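Local coordinates for phosphatidylethanolamine-binding protein (Plasmodium vivax, PDB 2GZQ), which probably binds phosphatidylethanolamine or similar phosphate-bearing ligands, as a parasite member of the phosphatidylethanolamine-binding protein family, at residues C120-G128 / V158-R169. Residues are numbered along the deposited sequence; the frame is centred on the assembly and turned at random.
Sequences CITLLPYVG and VPLYRGEHYITR
Pro125 O is met by both terminal nitrogens of Arg169: NH2 at 2.7 Å, in the carbonyl plane and on a lone pair, and NH1 by a longer, weak bond. This clamp fastens the long loop between strand 138-148 and helix 171-174 to edge strand 121-124 of the phosphatidylethanolamine-binding protein's mixed beta sheet, where Leu123 and Leu124 form a classic bulge opposite Ala103. The guanidinium is held within its own loop too. It grips the Glu164 carboxylate side-on, NE to OE1 at 2.8 Å and NH2 to OE2 at 3.0 Å, both oxygens lying nearly in its plane, while NH1 also bonds to Val100 O of the neighbouring strand. With its rotation fixed this way, the group presents one face to the methyls of Val127, CG1 standing over its centre.

Tyr161 OH donates to Glu164 OE2 on the anti lone pair, so that oxygen has two donors and the carboxylate ties ring to guanidinium. With CG anti to the backbone N (chi1 -174°), the tyrosine ring swings against Pro125, whose CD sits 3.5 Å from the ring centroid in a CH-pi contact. Gly163 N lies over the opposite face.

Farther along, Leu124 CD2 packs on Ile167 CG1 at 3.7 Å, and Leu123 CB rests on Val158 CG1. Two waters fill in between the backbones: one joins Thr122 O to Tyr161 N, and the other donates to Leu123 O at 2.8 Å and to Pro159 O at 3.1 Å.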
loop_
_atom_site.group_PDB
_atom_site.type_symbol
_atom_site.label_atom_id
_atom_site.label_comp_id
_atom_site.label_asym_id
_atom_site.label_seq_id
_atom_site.Cartn_x
_atom_site.Cartn_y
_atom_site.Cartn_z
ATOM N N CYS A 120 -13.873 -7.143 5.308
ATOM C CA CYS A 120 -12.633 -7.161 4.558
ATOM C C CYS A 120 -12.273 -8.538 4.027
ATOM O O CYS A 120 -12.460 -9.552 4.683
ATOM C CB CYS A 120 -11.515 -6.612 5.421
ATOM S SG CYS A 120 -11.723 -4.861 5.801
ATOM N N ILE A 121 -11.735 -8.560 2.829
ATOM C CA ILE A 121 -11.152 -9.743 2.227
ATOM C C ILE A 121 -9.660 -9.492 2.190
ATOM O O ILE A 121 -9.194 -8.525 1.559
ATOM C CB ILE A 121 -11.696 -9.952 0.810
ATOM C CG1 ILE A 121 -13.210 -10.043 0.811
ATOM C CG2 ILE A 121 -11.076 -11.211 0.210
ATOM C CD1 ILE A 121 -13.832 -10.266 -0.549
ATOM N N THR A 122 -8.889 -10.355 2.818
ATOM C CA THR A 122 -7.449 -10.275 2.768
ATOM C C THR A 122 -6.913 -11.036 1.554
ATOM O O THR A 122 -6.850 -12.264 1.544
ATOM C CB THR A 122 -6.816 -10.748 4.083
ATOM O OG1 THR A 122 -7.227 -9.851 5.130
ATOM C CG2 THR A 122 -5.317 -10.752 4.017
ATOM N N LEU A 123 -6.617 -10.302 0.502
ATOM C CA LEU A 123 -6.190 -10.904 -0.749
ATOM C C LEU A 123 -4.732 -11.361 -0.669
ATOM O O LEU A 123 -4.348 -12.365 -1.222
ATOM C CB LEU A 123 -6.358 -9.897 -1.886
ATOM C CG LEU A 123 -7.784 -9.469 -2.185
ATOM C CD1 LEU A 123 -7.770 -8.294 -3.189
ATOM C CD2 LEU A 123 -8.598 -10.602 -2.711
ATOM N N LEU A 124 -3.917 -10.613 0.074
ATOM C CA LEU A 124 -2.544 -11.010 0.394
ATOM C C LEU A 124 -2.279 -10.647 1.853
ATOM O O LEU A 124 -2.249 -9.452 2.186
ATOM C CB LEU A 124 -1.535 -10.302 -0.513
ATOM C CG LEU A 124 -1.651 -10.690 -1.989
ATOM C CD1 LEU A 124 -0.838 -9.720 -2.841
ATOM C CD2 LEU A 124 -1.161 -12.125 -2.221
ATOM N N PRO A 125 -2.045 -11.657 2.717
ATOM C CA PRO A 125 -1.883 -11.302 4.110
ATOM C C PRO A 125 -0.560 -10.569 4.337
ATOM O O PRO A 125 0.425 -10.776 3.620
ATOM C CB PRO A 125 -1.899 -12.651 4.828
ATOM C CG PRO A 125 -1.451 -13.644 3.804
ATOM C CD PRO A 125 -1.897 -13.106 2.481
ATOM N N TYR A 126 -0.545 -9.713 5.347
ATOM C CA TYR A 126 0.603 -8.874 5.653
ATOM C C TYR A 126 1.860 -9.691 5.854
ATOM O O TYR A 126 1.872 -10.620 6.684
ATOM C CB TYR A 126 0.313 -8.068 6.928
ATOM C CG TYR A 126 1.422 -7.113 7.268
ATOM C CD1 TYR A 126 1.431 -5.830 6.776
ATOM C CD2 TYR A 126 2.478 -7.511 8.076
ATOM C CE1 TYR A 126 2.436 -4.949 7.097
ATOM C CE2 TYR A 126 3.519 -6.640 8.385
ATOM C CZ TYR A 126 3.504 -5.362 7.868
ATOM O OH TYR A 126 4.530 -4.463 8.135
ATOM N N VAL A 127 2.938 -9.299 5.183
ATOM C CA VAL A 127 4.277 -9.744 5.541
ATOM C C VAL A 127 5.136 -8.506 5.608
ATOM O O VAL A 127 5.050 -7.624 4.741
ATOM C CB VAL A 127 4.839 -10.755 4.534
ATOM C CG1 VAL A 127 3.963 -11.992 4.466
ATOM C CG2 VAL A 127 5.004 -10.129 3.156
ATOM N N GLY A 128 5.937 -8.401 6.648
ATOM C CA GLY A 128 6.685 -7.159 6.879
ATOM C C GLY A 128 7.798 -6.914 5.875
ATOM O O GLY A 128 8.174 -7.818 5.128
ATOM N N VAL A 158 -5.109 -10.324 -8.779
ATOM C CA VAL A 158 -4.944 -10.588 -7.369
ATOM C C VAL A 158 -6.098 -11.469 -6.887
ATOM O O VAL A 158 -7.074 -10.992 -6.282
ATOM C CB VAL A 158 -4.873 -9.297 -6.530
ATOM C CG1 VAL A 158 -4.370 -9.636 -5.144
ATOM C CG2 VAL A 158 -3.966 -8.259 -7.161
ATOM N N PRO A 159 -5.982 -12.769 -7.157
ATOM C CA PRO A 159 -7.127 -13.606 -6.839
ATOM C C PRO A 159 -7.319 -13.827 -5.362
ATOM O O PRO A 159 -6.452 -13.506 -4.554
ATOM C CB PRO A 159 -6.807 -14.928 -7.539
ATOM C CG PRO A 159 -5.777 -14.586 -8.552
ATOM C CD PRO A 159 -4.945 -13.535 -7.851
ATOM N N LEU A 160 -8.482 -14.324 -5.018
ATOM C CA LEU A 160 -8.703 -14.719 -3.635
ATOM C C LEU A 160 -7.587 -15.608 -3.148
ATOM O O LEU A 160 -7.070 -16.473 -3.849
ATOM C CB LEU A 160 -10.029 -15.419 -3.460
ATOM C CG LEU A 160 -11.271 -14.622 -3.853
ATOM C CD1 LEU A 160 -12.467 -15.511 -3.878
ATOM C CD2 LEU A 160 -11.473 -13.463 -2.917
ATOM N N TYR A 161 -7.177 -15.376 -1.918
ATOM C CA TYR A 161 -5.959 -15.978 -1.364
ATOM C C TYR A 161 -6.141 -17.480 -1.072
ATOM O O TYR A 161 -7.135 -17.921 -0.457
ATOM C CB TYR A 161 -5.553 -15.272 -0.087
ATOM C CG TYR A 161 -4.235 -15.707 0.490
ATOM C CD1 TYR A 161 -4.162 -16.368 1.688
ATOM C CD2 TYR A 161 -3.041 -15.371 -0.132
ATOM C CE1 TYR A 161 -2.950 -16.700 2.253
ATOM C CE2 TYR A 161 -1.829 -15.726 0.400
ATOM C CZ TYR A 161 -1.782 -16.386 1.606
ATOM O OH TYR A 161 -0.586 -16.736 2.205
ATOM N N ARG A 162 -5.152 -18.257 -1.475
ATOM C CA ARG A 162 -5.087 -19.706 -1.281
ATOM C C ARG A 162 -3.729 -20.115 -0.733
ATOM O O ARG A 162 -3.393 -21.300 -0.699
ATOM C CB ARG A 162 -5.307 -20.430 -2.607
ATOM C CG ARG A 162 -6.651 -20.207 -3.212
ATOM C CD ARG A 162 -6.795 -21.035 -4.469
ATOM N NE ARG A 162 -6.041 -20.446 -5.565
ATOM C CZ ARG A 162 -5.628 -21.105 -6.647
ATOM N NH1 ARG A 162 -5.918 -22.378 -6.767
ATOM N NH2 ARG A 162 -4.985 -20.478 -7.610
ATOM N N GLY A 163 -2.973 -19.155 -0.252
ATOM C CA GLY A 163 -1.640 -19.426 0.233
ATOM C C GLY A 163 -0.553 -18.898 -0.683
ATOM O O GLY A 163 -0.787 -18.544 -1.842
ATOM N N GLU A 164 0.655 -18.891 -0.146
ATOM C CA GLU A 164 1.782 -18.346 -0.864
ATOM C C GLU A 164 2.160 -19.145 -2.102
ATOM O O GLU A 164 2.783 -18.606 -3.022
ATOM C CB GLU A 164 2.979 -18.216 0.057
ATOM C CG GLU A 164 2.760 -17.282 1.235
ATOM C CD GLU A 164 2.448 -15.841 0.840
ATOM O OE1 GLU A 164 3.286 -15.206 0.173
ATOM O OE2 GLU A 164 1.368 -15.329 1.224
ATOM N N HIS A 165 1.780 -20.407 -2.208
ATOM C CA HIS A 165 2.140 -21.201 -3.378
ATOM C C HIS A 165 1.484 -20.687 -4.643
ATOM O O HIS A 165 1.994 -20.908 -5.750
ATOM C CB HIS A 165 1.761 -22.668 -3.175
ATOM C CG HIS A 165 1.983 -23.510 -4.388
ATOM N ND1 HIS A 165 3.238 -23.924 -4.781
ATOM C CD2 HIS A 165 1.118 -23.991 -5.317
ATOM C CE1 HIS A 165 3.137 -24.633 -5.893
ATOM N NE2 HIS A 165 1.862 -24.688 -6.239
ATOM N N TYR A 166 0.372 -19.982 -4.515
ATOM C CA TYR A 166 -0.435 -19.651 -5.673
ATOM C C TYR A 166 -0.225 -18.220 -6.152
ATOM O O TYR A 166 -0.829 -17.819 -7.137
ATOM C CB TYR A 166 -1.919 -19.929 -5.402
ATOM C CG TYR A 166 -2.203 -21.415 -5.233
ATOM C CD1 TYR A 166 -2.369 -21.947 -3.963
ATOM C CD2 TYR A 166 -2.269 -22.265 -6.317
ATOM C CE1 TYR A 166 -2.617 -23.284 -3.783
ATOM C CE2 TYR A 166 -2.527 -23.619 -6.141
ATOM C CZ TYR A 166 -2.686 -24.110 -4.869
ATOM O OH TYR A 166 -2.932 -25.459 -4.673
ATOM N N ILE A 167 0.621 -17.460 -5.467
ATOM C CA ILE A 167 0.926 -16.091 -5.819
ATOM C C ILE A 167 2.408 -15.827 -5.654
ATOM O O ILE A 167 3.132 -16.641 -5.097
ATOM C CB ILE A 167 0.066 -15.074 -4.982
ATOM C CG1 ILE A 167 0.203 -15.282 -3.478
ATOM C CG2 ILE A 167 -1.385 -15.178 -5.390
ATOM C CD1 ILE A 167 1.462 -14.736 -2.857
ATOM N N THR A 168 2.869 -14.689 -6.145
ATOM C CA THR A 168 4.206 -14.222 -5.827
ATOM C C THR A 168 4.105 -12.771 -5.393
ATOM O O THR A 168 3.298 -12.016 -5.909
ATOM C CB THR A 168 5.207 -14.368 -6.975
ATOM O OG1 THR A 168 6.484 -13.884 -6.515
ATOM C CG2 THR A 168 4.771 -13.654 -8.226
ATOM N N ARG A 169 4.908 -12.362 -4.419
ATOM C CA ARG A 169 4.896 -10.964 -4.019
ATOM C C ARG A 169 5.829 -10.096 -4.851
ATOM O O ARG A 169 5.720 -8.887 -4.825
ATOM C CB ARG A 169 5.154 -10.859 -2.522
ATOM C CG ARG A 169 4.033 -11.506 -1.741
ATOM C CD ARG A 169 4.389 -11.801 -0.306
ATOM N NE ARG A 169 3.251 -12.397 0.392
ATOM C CZ ARG A 169 2.321 -11.716 1.047
ATOM N NH1 ARG A 169 2.377 -10.389 1.152
ATOM N NH2 ARG A 169 1.318 -12.371 1.608
HETATM O O HOH W 1 -8.593 -13.445 -0.369
HETATM O O HOH W 2 -3.793 -14.214 -3.225
#